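Cytochrome c-552/4 domain-containing protein (Ignicoccus hospitalis KIN4/I, PDB 4QO5) is of unknown function but carries eight c-type hemes and probably transfers electrons as a membrane-associated multiheme cytochrome. Local coordinates at residues E299-R304 with V404-A409; N136-A141 with A455-L460; V61-D66 with C113-V118. One frame throughout, in Å; residues are numbered along the deposited sequence.

Overall arrangement
The three contacts each have a heme beside them. Interactions 1 and 3 are neighbours, their centres about 24 Å apart and their nearest atoms about 5 Å, without touching. Along the chain they follow one another, 61-66 pairing with 113-118 before 299-304 meets 404-409. Interaction 3 holds an axial histidine and a linking cysteine, interaction 1 is linked to another heme through Cys407, while Glu117 and Arg304 lie by propionates of the same heme, that of chain F. Interaction 2 lies on the other side of the chain's centre, about 41 Å from the centres of both, beside a calcium ion, a glycan and a further heme. Residues 136-141 and 455-460 bracket interaction 1 in sequence.

Interaction 1 of 3, residues E299-R304 with V404-A409; sequences EVIAER and VKICSA. With HEC (heme c), chain F.
Glu299 OE2 and the Lys405 ammonium meet across the segments at one end of this contact, while the Arg304 guanidinium lies against the heme c of chain F at the other. Heme CBA, in one propionate arm, lies over the centre of one guanidinium face, 3.5 Å above its plane. The other propionate, with its carbon CGD, meets the guanidinium in plane at an edge, where Arg304 NE donates to O1D at 2.8 Å and 156°. The arginine chain leaves its backbone with CG opposite N and then bends at chi3 (-66°), which turns the guanidinium in toward both propionates. The positive charge beside it would probably favour the ionised form of the propionate that carries O1D.

Where the segments meet, Lys405 runs out fully extended from the helix along the backbone of Ile301, its CE 3.5 Å from Ile301 O. Its NZ makes a weak hydrogen bond to Val300 O and a long salt bridge, 3.8 Å, to Glu299 OE2, the two side chains arriving from opposite directions. Beside these polar contacts is an apolar patch. The CG2 branch of Ile301 lies 4.1 Å from Ile406 CA, and its CD1 is a loose 4.5 Å from Ala409 CB; Ala302 CB rests on Ile406 CD1, also at 4.1 Å.

Cys407 is covalently linked to a second heme and opens a CxxCH motif at the end of helix 393-407, so the patch backs a heme attachment site; the backbone of Ala409 also bonds to a second subunit of the same protein. Strand 300-302 pairs antiparallel with strand 292-293, and Ile301 and Ala302 both face Leu292 in a classic beta bulge. Leu292 also touches Ile406. Val404 and Cys407 pack on helix 413-447, so helix 393-407 lies between that long helix and the small sheet.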
loop_
_atom_site.group_PDB
_atom_site.type_symbol
_atom_site.label_atom_id
_atom_site.label_comp_id
_atom_site.label_asym_id
_atom_site.label_seq_id
_atom_site.Cartn_x
_atom_site.Cartn_y
_atom_site.Cartn_z
ATOM N N GLU A 299 8.874 37.030 -4.248
ATOM C CA GLU A 299 8.796 36.921 -2.792
ATOM C C GLU A 299 9.114 35.505 -2.321
ATOM O O GLU A 299 8.602 34.525 -2.869
ATOM C CB GLU A 299 7.396 37.302 -2.301
ATOM C CG GLU A 299 7.182 37.091 -0.803
ATOM C CD GLU A 299 5.729 37.270 -0.373
ATOM O OE1 GLU A 299 4.818 36.961 -1.173
ATOM O OE2 GLU A 299 5.499 37.718 0.772
ATOM N N VAL A 300 9.946 35.393 -1.293
ATOM C CA VAL A 300 10.173 34.099 -0.667
ATOM C C VAL A 300 8.941 33.710 0.140
ATOM O O VAL A 300 8.542 34.412 1.062
ATOM C CB VAL A 300 11.422 34.108 0.235
ATOM C CG1 VAL A 300 11.556 32.781 0.989
ATOM C CG2 VAL A 300 12.658 34.361 -0.600
ATOM N N ILE A 301 8.320 32.600 -0.236
ATOM C CA ILE A 301 7.155 32.082 0.466
ATOM C C ILE A 301 7.576 31.284 1.693
ATOM O O ILE A 301 6.943 31.346 2.751
ATOM C CB ILE A 301 6.322 31.193 -0.484
ATOM C CG1 ILE A 301 5.713 32.045 -1.603
ATOM C CG2 ILE A 301 5.243 30.411 0.285
ATOM C CD1 ILE A 301 5.139 31.195 -2.758
ATOM N N ALA A 302 8.657 30.525 1.553
ATOM C CA ALA A 302 9.182 29.760 2.671
ATOM C C ALA A 302 10.673 29.598 2.452
ATOM O O ALA A 302 11.097 29.257 1.349
ATOM C CB ALA A 302 8.515 28.382 2.744
ATOM N N GLU A 303 11.460 29.860 3.491
ATOM C CA GLU A 303 12.896 29.597 3.440
ATOM C C GLU A 303 13.179 28.105 3.599
ATOM O O GLU A 303 12.533 27.410 4.394
ATOM C CB GLU A 303 13.623 30.396 4.534
ATOM C CG GLU A 303 13.514 31.901 4.369
ATOM C CD GLU A 303 14.427 32.463 3.276
ATOM O OE1 GLU A 303 15.295 31.721 2.759
ATOM O OE2 GLU A 303 14.283 33.661 2.940
ATOM N N ARG A 304 14.151 27.605 2.848
ATOM C CA ARG A 304 14.541 26.206 2.984
ATOM C C ARG A 304 14.977 25.910 4.414
ATOM O O ARG A 304 15.623 26.756 5.078
ATOM C CB ARG A 304 15.679 25.872 2.034
ATOM C CG ARG A 304 15.957 24.367 1.914
ATOM C CD ARG A 304 17.187 24.124 1.082
ATOM N NE ARG A 304 17.007 24.539 -0.305
ATOM C CZ ARG A 304 17.675 25.525 -0.893
ATOM N NH1 ARG A 304 18.550 26.257 -0.202
ATOM N NH2 ARG A 304 17.447 25.791 -2.175
ATOM N N VAL A 404 0.379 28.152 6.712
ATOM C CA VAL A 404 -0.779 28.669 5.983
ATOM C C VAL A 404 -0.332 29.494 4.768
ATOM O O VAL A 404 -0.965 29.461 3.721
ATOM C CB VAL A 404 -1.714 29.444 6.933
ATOM C CG1 VAL A 404 -2.826 30.204 6.167
ATOM C CG2 VAL A 404 -2.306 28.466 7.948
ATOM N N LYS A 405 0.795 30.181 4.897
ATOM C CA LYS A 405 1.361 30.967 3.795
ATOM C C LYS A 405 1.747 30.056 2.611
ATOM O O LYS A 405 1.607 30.440 1.445
ATOM C CB LYS A 405 2.565 31.777 4.301
ATOM C CG LYS A 405 3.136 32.783 3.306
ATOM C CD LYS A 405 4.264 33.608 3.949
ATOM C CE LYS A 405 5.121 34.284 2.894
ATOM N NZ LYS A 405 6.178 35.144 3.497
ATOM N N ILE A 406 2.223 28.849 2.911
ATOM C CA ILE A 406 2.462 27.861 1.864
ATOM C C ILE A 406 1.160 27.436 1.189
ATOM O O ILE A 406 1.072 27.476 -0.033
ATOM C CB ILE A 406 3.217 26.620 2.380
ATOM C CG1 ILE A 406 4.596 27.039 2.901
ATOM C CG2 ILE A 406 3.332 25.571 1.261
ATOM C CD1 ILE A 406 5.408 25.901 3.523
ATOM N N CYS A 407 0.150 27.048 1.974
ATOM C CA CYS A 407 -1.142 26.649 1.397
ATOM C C CYS A 407 -1.707 27.747 0.517
ATOM O O CYS A 407 -2.389 27.456 -0.483
ATOM C CB CYS A 407 -2.196 26.371 2.466
ATOM S SG CYS A 407 -1.583 25.536 3.903
ATOM N N SER A 408 -1.446 28.994 0.923
ATOM C CA SER A 408 -1.994 30.177 0.268
ATOM C C SER A 408 -1.466 30.408 -1.133
ATOM O O SER A 408 -2.000 31.235 -1.871
ATOM C CB SER A 408 -1.738 31.424 1.119
ATOM O OG SER A 408 -2.554 31.372 2.272
ATOM N N ALA A 409 -0.432 29.668 -1.513
ATOM C CA ALA A 409 -0.006 29.685 -2.907
ATOM C C ALA A 409 -1.082 29.067 -3.793
ATOM O O ALA A 409 -1.164 29.384 -4.984
ATOM C CB ALA A 409 1.314 28.940 -3.082
HETATM FE FE HEC F . 19.308 17.773 2.061
HETATM C CHA HEC F . 18.381 19.692 -0.667
HETATM C CHB HEC F . 22.544 18.753 1.727
HETATM C CHC HEC F . 20.192 15.890 4.839
HETATM C CHD HEC F . 16.081 16.785 2.460
HETATM N NA HEC F . 20.218 18.940 0.764
HETATM C C1A HEC F . 19.694 19.708 -0.252
HETATM C C2A HEC F . 20.741 20.491 -0.847
HETATM C C3A HEC F . 21.862 20.239 -0.176
HETATM C C4A HEC F . 21.581 19.269 0.866
HETATM C CMA HEC F . 23.238 20.858 -0.455
HETATM C CAA HEC F . 20.582 21.462 -2.036
HETATM C CBA HEC F . 19.822 22.717 -1.583
HETATM C CGA HEC F . 20.698 23.511 -0.645
HETATM O O1A HEC F . 21.670 24.148 -1.125
HETATM O O2A HEC F . 20.425 23.504 0.578
HETATM N NB HEC F . 21.017 17.382 3.011
HETATM C C1B HEC F . 22.248 17.958 2.808
HETATM C C2B HEC F . 23.124 17.549 3.891
HETATM C C3B HEC F . 22.366 16.819 4.738
HETATM C C4B HEC F . 21.087 16.667 4.181
HETATM C CMB HEC F . 24.568 18.083 4.063
HETATM C CAB HEC F . 22.447 16.147 6.126
HETATM C CBB HEC F . 23.191 17.078 7.149
HETATM N NC HEC F . 18.424 16.629 3.397
HETATM C C1C HEC F . 18.880 15.856 4.432
HETATM C C2C HEC F . 17.896 14.873 4.815
HETATM C C3C HEC F . 16.764 15.391 4.313
HETATM C C4C HEC F . 17.073 16.318 3.288
HETATM C CMC HEC F . 18.027 14.122 6.164
HETATM C CAC HEC F . 15.276 15.069 4.438
HETATM C CBC HEC F . 14.775 14.802 5.888
HETATM N ND HEC F . 17.525 18.150 1.058
HETATM C C1D HEC F . 16.291 17.654 1.431
HETATM C C2D HEC F . 15.277 18.204 0.586
HETATM C C3D HEC F . 16.007 19.089 -0.409
HETATM C C4D HEC F . 17.396 19.019 -0.011
HETATM C CMD HEC F . 13.761 17.912 0.641
HETATM C CAD HEC F . 15.405 19.970 -1.514
HETATM C CBD HEC F . 15.226 21.320 -0.800
HETATM C CGD HEC F . 14.352 22.290 -1.542
HETATM O O1D HEC F . 14.595 23.522 -1.418
HETATM O O2D HEC F . 13.405 21.856 -2.243
#

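Interaction 2 of 3, residues N136-A141 with A455-L460; sequences NPIYRA and AKPVTL. With CA (calcium ion), chain J; NAG (2-acetamido-2-deoxy-beta-D-glucopyranose), chain K; HEC (heme c), chain E.
Beside a calcium site, the 455-460 loop lays Pro457 against Ala141 of helix 137-147, next to an N-linked glycan. Calcium is bound by Thr459 O at 2.3 Å, together with a water, the backbone O of His451 and the carboxylates of Asp462, Glu463 and Glu466. Ala141 CB presses on Pro457 CB at 3.5 Å. Ile138 crosses Pro457 at about a right angle, chi1 and chi2 near -60° swinging its CD1 to 4.1 Å from Pro457 CB.

Asn136 N-caps the helix, its OD1 accepting from Tyr139 N at 3.1 Å. Methyl CMA of the heme of chain E lies over a face of the Tyr139 ring, and Asn136 ND2 sits 3.3 Å above the ring plane, offset toward the rim. Arg140 brings NE within 3.4 Å of NAG C1, while its NH1 bonds Met134 O. An alanine here has no guanidinium, and Met134 O would probably be left without this partner and the helix face beside the sugar less filled.

No hydrogen bond crosses the segments; the contact is van der Waals, mostly carbon on carbon, with Ala141 CB also against the Pro457-Val458 peptide. Thr459 OG1 meanwhile donates to Lys456 O within the loop that binds calcium.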
loop_
_atom_site.group_PDB
_atom_site.type_symbol
_atom_site.label_atom_id
_atom_site.label_comp_id
_atom_site.label_asym_id
_atom_site.label_seq_id
_atom_site.Cartn_x
_atom_site.Cartn_y
_atom_site.Cartn_z
ATOM N N ASN A 136 16.678 7.270 25.929
ATOM C CA ASN A 136 15.510 7.551 26.752
ATOM C C ASN A 136 15.107 6.235 27.403
ATOM O O ASN A 136 14.738 5.281 26.699
ATOM C CB ASN A 136 14.366 8.105 25.886
ATOM C CG ASN A 136 13.163 8.529 26.701
ATOM O OD1 ASN A 136 12.653 7.764 27.525
ATOM N ND2 ASN A 136 12.706 9.764 26.484
ATOM N N PRO A 137 15.180 6.160 28.742
ATOM C CA PRO A 137 14.938 4.865 29.389
ATOM C C PRO A 137 13.537 4.322 29.118
ATOM O O PRO A 137 13.387 3.113 28.973
ATOM C CB PRO A 137 15.155 5.158 30.879
ATOM C CG PRO A 137 15.025 6.634 31.012
ATOM C CD PRO A 137 15.501 7.220 29.714
ATOM N N ILE A 138 12.536 5.195 29.033
ATOM C CA ILE A 138 11.177 4.743 28.738
ATOM C C ILE A 138 11.059 4.272 27.298
ATOM O O ILE A 138 10.524 3.200 27.038
ATOM C CB ILE A 138 10.124 5.849 29.001
ATOM C CG1 ILE A 138 10.199 6.328 30.447
ATOM C CG2 ILE A 138 8.716 5.343 28.682
ATOM C CD1 ILE A 138 9.978 5.242 31.475
ATOM N N TYR A 139 11.580 5.054 26.355
ATOM C CA TYR A 139 11.450 4.675 24.952
ATOM C C TYR A 139 12.288 3.438 24.659
ATOM O O TYR A 139 11.909 2.601 23.844
ATOM C CB TYR A 139 11.840 5.815 24.004
ATOM C CG TYR A 139 11.036 7.092 24.223
ATOM C CD1 TYR A 139 9.909 7.096 25.034
ATOM C CD2 TYR A 139 11.414 8.288 23.619
ATOM C CE1 TYR A 139 9.185 8.262 25.252
ATOM C CE2 TYR A 139 10.689 9.458 23.823
ATOM C CZ TYR A 139 9.581 9.435 24.641
ATOM O OH TYR A 139 8.865 10.594 24.857
ATOM N N ARG A 140 13.430 3.327 25.326
ATOM C CA ARG A 140 14.276 2.153 25.134
ATOM C C ARG A 140 13.595 0.896 25.668
ATOM O O ARG A 140 13.793 -0.209 25.141
ATOM C CB ARG A 140 15.641 2.373 25.792
ATOM C CG ARG A 140 16.567 1.179 25.744
ATOM C CD ARG A 140 16.844 0.745 24.307
ATOM N NE ARG A 140 17.951 -0.206 24.238
ATOM C CZ ARG A 140 19.230 0.133 24.383
ATOM N NH1 ARG A 140 19.557 1.401 24.605
ATOM N NH2 ARG A 140 20.179 -0.790 24.300
ATOM N N ALA A 141 12.789 1.065 26.712
ATOM C CA ALA A 141 12.013 -0.043 27.238
ATOM C C ALA A 141 11.001 -0.527 26.196
ATOM O O ALA A 141 10.746 -1.731 26.074
ATOM C CB ALA A 141 11.322 0.357 28.522
ATOM N N ALA A 455 10.533 0.450 38.288
ATOM C CA ALA A 455 11.982 0.278 38.341
ATOM C C ALA A 455 12.506 -0.545 37.160
ATOM O O ALA A 455 13.716 -0.598 36.917
ATOM C CB ALA A 455 12.383 -0.368 39.658
ATOM N N LYS A 456 11.585 -1.192 36.444
ATOM C CA LYS A 456 11.894 -1.987 35.262
ATOM C C LYS A 456 10.892 -1.643 34.169
ATOM O O LYS A 456 9.924 -2.375 33.968
ATOM C CB LYS A 456 11.779 -3.476 35.582
ATOM C CG LYS A 456 13.064 -4.156 36.020
ATOM C CD LYS A 456 13.429 -5.275 35.047
ATOM C CE LYS A 456 12.312 -6.315 34.938
ATOM N NZ LYS A 456 12.473 -7.221 33.757
ATOM N N PRO A 457 11.121 -0.528 33.455
ATOM C CA PRO A 457 10.169 0.041 32.484
ATOM C C PRO A 457 9.749 -0.896 31.336
ATOM O O PRO A 457 8.724 -0.640 30.700
ATOM C CB PRO A 457 10.919 1.254 31.918
ATOM C CG PRO A 457 12.026 1.523 32.849
ATOM C CD PRO A 457 12.378 0.240 33.522
ATOM N N VAL A 458 10.501 -1.953 31.059
ATOM C CA VAL A 458 10.067 -2.878 30.015
ATOM C C VAL A 458 8.708 -3.489 30.385
ATOM O O VAL A 458 7.936 -3.877 29.513
ATOM C CB VAL A 458 11.126 -3.980 29.742
ATOM C CG1 VAL A 458 11.246 -4.912 30.939
ATOM C CG2 VAL A 458 10.777 -4.765 28.478
ATOM N N THR A 459 8.412 -3.543 31.686
ATOM C CA THR A 459 7.163 -4.120 32.183
ATOM C C THR A 459 5.940 -3.264 31.879
ATOM O O THR A 459 4.804 -3.679 32.134
ATOM C CB THR A 459 7.214 -4.351 33.710
ATOM O OG1 THR A 459 7.305 -3.085 34.390
ATOM C CG2 THR A 459 8.399 -5.216 34.073
ATOM N N LEU A 460 6.167 -2.064 31.351
ATOM C CA LEU A 460 5.073 -1.198 30.926
ATOM C C LEU A 460 4.471 -1.675 29.616
ATOM O O LEU A 460 3.326 -1.352 29.314
ATOM C CB LEU A 460 5.564 0.234 30.731
ATOM C CG LEU A 460 6.018 0.972 31.986
ATOM C CD1 LEU A 460 6.846 2.192 31.603
ATOM C CD2 LEU A 460 4.781 1.380 32.788
HETATM CA CA CA J . 3.619 -5.639 32.102
HETATM C C1 NAG K . 17.698 -2.359 26.857
HETATM C C2 NAG K . 17.657 -2.177 28.334
HETATM C C3 NAG K . 19.081 -2.219 28.863
HETATM C C4 NAG K . 19.750 -3.535 28.440
HETATM C C5 NAG K . 19.558 -3.806 26.940
HETATM C C6 NAG K . 20.005 -5.188 26.517
HETATM C C7 NAG K . 15.751 -0.856 29.181
HETATM C C8 NAG K . 15.247 0.523 29.493
HETATM N N2 NAG K . 16.996 -0.927 28.693
HETATM O O3 NAG K . 19.070 -2.064 30.276
HETATM O O4 NAG K . 21.147 -3.486 28.683
HETATM O O5 NAG K . 18.181 -3.672 26.559
HETATM O O6 NAG K . 19.624 -6.184 27.457
HETATM O O7 NAG K . 15.059 -1.855 29.377
HETATM FE FE HEC E . 10.247 5.296 15.526
HETATM C CHA HEC E . 9.642 8.639 16.282
HETATM C CHB HEC E . 9.972 4.572 18.859
HETATM C CHC HEC E . 10.635 1.945 14.846
HETATM C CHD HEC E . 9.959 5.952 12.208
HETATM N NA HEC E . 9.826 6.403 17.215
HETATM C C1A HEC E . 9.728 7.769 17.337
HETATM C C2A HEC E . 9.732 8.104 18.747
HETATM C C3A HEC E . 9.815 6.963 19.429
HETATM C C4A HEC E . 9.870 5.882 18.488
HETATM C CMA HEC E . 9.836 6.739 20.954
HETATM C CAA HEC E . 9.674 9.527 19.352
HETATM C CBA HEC E . 11.124 9.844 19.735
HETATM C CGA HEC E . 11.304 11.254 20.252
HETATM O O1A HEC E . 11.613 11.422 21.460
HETATM O O2A HEC E . 11.140 12.205 19.454
HETATM N NB HEC E . 10.317 3.640 16.632
HETATM C C1B HEC E . 10.147 3.527 17.990
HETATM C C2B HEC E . 10.291 2.152 18.386
HETATM C C3B HEC E . 10.396 1.432 17.261
HETATM C C4B HEC E . 10.485 2.351 16.151
HETATM C CMB HEC E . 10.082 1.661 19.840
HETATM C CAB HEC E . 10.472 -0.090 16.997
HETATM C CBB HEC E . 9.934 -1.084 18.048
HETATM N NC HEC E . 10.241 4.133 13.903
HETATM C C1C HEC E . 10.524 2.792 13.778
HETATM C C2C HEC E . 10.833 2.505 12.391
HETATM C C3C HEC E . 10.459 3.612 11.733
HETATM C C4C HEC E . 10.203 4.666 12.642
HETATM C CMC HEC E . 11.009 1.052 11.875
HETATM C CAC HEC E . 10.364 4.038 10.278
HETATM C CBC HEC E . 9.516 3.004 9.476
HETATM N ND HEC E . 9.873 7.020 14.419
HETATM C C1D HEC E . 9.774 7.038 13.039
HETATM C C2D HEC E . 9.412 8.362 12.611
HETATM C C3D HEC E . 9.295 9.199 13.877
HETATM C C4D HEC E . 9.599 8.287 14.951
HETATM C CMD HEC E . 9.189 8.830 11.171
HETATM C CAD HEC E . 8.896 10.689 13.996
HETATM C CBD HEC E . 7.384 10.755 13.796
HETATM C CGD HEC E . 6.849 12.126 14.109
HETATM O O1D HEC E . 5.708 12.419 13.673
HETATM O O2D HEC E . 7.544 12.922 14.779
HETATM O O HOH W 1 7.767 4.931 15.304
HETATM O O HOH W 2 5.236 -7.043 33.131
#

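Interaction 3 of 3, residues V61-D66 with C113-V118; sequences VSTPLD and CHRTEV. With HEC (heme c), chain D.
Polar loop-to-helix docking joins residues 61-66 to the end of a CxxCH heme-attachment motif and the first turn of helix 115-122. Cys113 O is gripped twice, by Ser62 N and Thr63 N, both at 3.0 Å and nearly straight; the first lies in the carbonyl plane, the second well above it. Ser62 OG, held between its own N and carbonyl carbon (chi1 65°), accepts from Thr116 N at 3.0 Å and donates to the syn lone pair of Glu117 OE1 at 2.8 Å. One hydroxyl thus ties a first-turn amide to a buried carboxylate, and Glu117 packs on His306 beside the heme of chain F.

The same peptide carries the heme of chain D: Cys113 is one of its two thioether cysteines, and His114 NE2 binds the iron at 2.1 Å, with Met43 the other axial ligand. Val61 CG1 packs 3.5 Å from C2D of the porphyrin. Farther from the heme, Thr63 CG2 lies over the centre of one face of the Arg115 guanidinium, which forms a salt bridge with Glu67.

Thr63 O accepts from Trp52 NE1, just after helix 48-51, and Thr63 OG1 bonds Ala111 O, tying the loop to the residues between helices 107-110 and 115-122.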
loop_
_atom_site.group_PDB
_atom_site.type_symbol
_atom_site.label_atom_id
_atom_site.label_comp_id
_atom_site.label_asym_id
_atom_site.label_seq_id
_atom_site.Cartn_x
_atom_site.Cartn_y
_atom_site.Cartn_z
ATOM N N VAL A 61 25.353 25.792 -2.855
ATOM C CA VAL A 61 26.496 25.653 -1.946
ATOM C C VAL A 61 26.337 26.753 -0.912
ATOM O O VAL A 61 25.676 27.752 -1.186
ATOM C CB VAL A 61 27.854 25.853 -2.646
ATOM C CG1 VAL A 61 28.169 24.678 -3.545
ATOM C CG2 VAL A 61 27.874 27.169 -3.418
ATOM N N SER A 62 26.918 26.587 0.276
ATOM C CA SER A 62 26.713 27.587 1.303
ATOM C C SER A 62 27.963 27.927 2.109
ATOM O O SER A 62 28.018 28.977 2.716
ATOM C CB SER A 62 25.569 27.196 2.240
ATOM O OG SER A 62 25.883 26.023 2.961
ATOM N N THR A 63 28.973 27.063 2.092
ATOM C CA THR A 63 30.243 27.444 2.700
ATOM C C THR A 63 30.907 28.494 1.815
ATOM O O THR A 63 31.077 28.266 0.625
ATOM C CB THR A 63 31.189 26.249 2.853
ATOM O OG1 THR A 63 30.540 25.202 3.588
ATOM C CG2 THR A 63 32.463 26.674 3.596
ATOM N N PRO A 64 31.287 29.653 2.389
ATOM C CA PRO A 64 31.898 30.702 1.564
ATOM C C PRO A 64 33.087 30.180 0.769
ATOM O O PRO A 64 33.832 29.354 1.286
ATOM C CB PRO A 64 32.365 31.731 2.598
ATOM C CG PRO A 64 31.426 31.549 3.742
ATOM C CD PRO A 64 31.131 30.075 3.793
ATOM N N LEU A 65 33.256 30.654 -0.463
ATOM C CA LEU A 65 34.280 30.104 -1.338
ATOM C C LEU A 65 35.661 30.183 -0.709
ATOM O O LEU A 65 36.434 29.227 -0.806
ATOM C CB LEU A 65 34.288 30.788 -2.708
ATOM C CG LEU A 65 35.200 30.162 -3.771
ATOM C CD1 LEU A 65 34.854 28.697 -4.092
ATOM C CD2 LEU A 65 35.139 31.005 -5.037
ATOM N N ASP A 66 35.968 31.302 -0.049
ATOM C CA ASP A 66 37.296 31.454 0.541
ATOM C C ASP A 66 37.530 30.573 1.776
ATOM O O ASP A 66 38.641 30.521 2.305
ATOM C CB ASP A 66 37.628 32.933 0.833
ATOM C CG ASP A 66 36.669 33.583 1.823
ATOM O OD1 ASP A 66 35.782 32.894 2.362
ATOM O OD2 ASP A 66 36.817 34.799 2.079
ATOM N N CYS A 113 31.404 22.137 2.145
ATOM C CA CYS A 113 30.764 22.995 1.143
ATOM C C CYS A 113 29.323 23.390 1.446
ATOM O O CYS A 113 28.830 24.345 0.874
ATOM C CB CYS A 113 30.817 22.331 -0.227
ATOM S SG CYS A 113 32.513 22.041 -0.595
ATOM N N HIS A 114 28.669 22.667 2.352
ATOM C CA HIS A 114 27.266 22.922 2.677
ATOM C C HIS A 114 27.121 23.182 4.150
ATOM O O HIS A 114 26.354 22.505 4.833
ATOM C CB HIS A 114 26.409 21.713 2.312
ATOM C CG HIS A 114 26.485 21.359 0.873
ATOM N ND1 HIS A 114 26.145 22.244 -0.124
ATOM C CD2 HIS A 114 26.883 20.226 0.255
ATOM C CE1 HIS A 114 26.306 21.666 -1.298
ATOM N NE2 HIS A 114 26.762 20.447 -1.094
ATOM N N ARG A 115 27.866 24.166 4.644
ATOM C CA ARG A 115 27.869 24.475 6.071
ATOM C C ARG A 115 26.476 24.762 6.637
ATOM O O ARG A 115 26.104 24.253 7.711
ATOM C CB ARG A 115 28.816 25.651 6.350
ATOM C CG ARG A 115 28.818 26.092 7.800
ATOM C CD ARG A 115 30.220 26.512 8.202
ATOM N NE ARG A 115 30.577 27.828 7.697
ATOM C CZ ARG A 115 31.830 28.244 7.518
ATOM N NH1 ARG A 115 32.855 27.433 7.760
ATOM N NH2 ARG A 115 32.055 29.465 7.072
ATOM N N THR A 116 25.688 25.545 5.912
ATOM C CA THR A 116 24.399 25.985 6.455
ATOM C C THR A 116 23.466 24.796 6.671
ATOM O O THR A 116 22.789 24.698 7.706
ATOM C CB THR A 116 23.730 27.040 5.559
ATOM O OG1 THR A 116 24.610 28.158 5.411
ATOM C CG2 THR A 116 22.415 27.518 6.179
ATOM N N GLU A 117 23.463 23.874 5.711
ATOM C CA GLU A 117 22.608 22.709 5.786
ATOM C C GLU A 117 22.975 21.832 6.975
ATOM O O GLU A 117 22.107 21.350 7.705
ATOM C CB GLU A 117 22.669 21.911 4.478
ATOM C CG GLU A 117 22.029 22.625 3.290
ATOM C CD GLU A 117 22.841 23.807 2.757
ATOM O OE1 GLU A 117 24.037 23.934 3.091
ATOM O OE2 GLU A 117 22.268 24.638 2.011
ATOM N N VAL A 118 24.271 21.634 7.178
ATOM C CA VAL A 118 24.718 20.808 8.285
ATOM C C VAL A 118 24.449 21.480 9.642
ATOM O O VAL A 118 24.011 20.812 10.596
ATOM C CB VAL A 118 26.190 20.405 8.099
ATOM C CG1 VAL A 118 26.662 19.524 9.254
ATOM C CG2 VAL A 118 26.353 19.648 6.768
HETATM FE FE HEC D . 27.165 18.914 -2.528
HETATM C CHA HEC D . 25.134 20.300 -4.907
HETATM C CHB HEC D . 24.450 17.350 -1.134
HETATM C CHC HEC D . 29.239 17.279 -0.464
HETATM C CHD HEC D . 29.819 20.803 -3.606
HETATM N NA HEC D . 25.176 18.819 -2.958
HETATM C C1A HEC D . 24.537 19.469 -3.993
HETATM C C2A HEC D . 23.141 19.093 -3.984
HETATM C C3A HEC D . 22.964 18.278 -2.928
HETATM C C4A HEC D . 24.235 18.095 -2.267
HETATM C CMA HEC D . 21.649 17.615 -2.464
HETATM C CAA HEC D . 22.069 19.612 -4.993
HETATM C CBA HEC D . 21.856 18.518 -6.047
HETATM C CGA HEC D . 20.692 18.853 -6.952
HETATM O O1A HEC D . 20.280 20.038 -7.063
HETATM O O2A HEC D . 20.172 17.901 -7.583
HETATM N NB HEC D . 26.851 17.672 -1.098
HETATM C C1B HEC D . 25.700 17.037 -0.695
HETATM C C2B HEC D . 26.016 16.007 0.237
HETATM C C3B HEC D . 27.366 15.983 0.341
HETATM C C4B HEC D . 27.901 17.014 -0.464
HETATM C CMB HEC D . 24.928 15.113 0.868
HETATM C CAB HEC D . 28.390 15.104 1.055
HETATM C CBB HEC D . 27.942 13.597 1.082
HETATM N NC HEC D . 29.134 19.051 -2.056
HETATM C C1C HEC D . 29.837 18.253 -1.208
HETATM C C2C HEC D . 31.184 18.782 -1.050
HETATM C C3C HEC D . 31.370 19.535 -2.162
HETATM C C4C HEC D . 30.056 19.859 -2.661
HETATM C CMC HEC D . 32.257 17.868 -0.397
HETATM C CAC HEC D . 32.594 20.314 -2.740
HETATM C CBC HEC D . 34.006 19.730 -2.507
HETATM N ND HEC D . 27.443 20.296 -3.981
HETATM C C1D HEC D . 28.631 20.939 -4.279
HETATM C C2D HEC D . 28.465 21.784 -5.421
HETATM C C3D HEC D . 27.013 21.649 -5.830
HETATM C C4D HEC D . 26.437 20.722 -4.877
HETATM C CMD HEC D . 29.524 22.674 -6.107
HETATM C CAD HEC D . 26.360 22.386 -7.015
HETATM C CBD HEC D . 25.705 23.638 -6.427
HETATM C CGD HEC D . 25.144 24.543 -7.496
HETATM O O1D HEC D . 24.605 25.644 -7.146
HETATM O O2D HEC D . 25.239 24.165 -8.689
#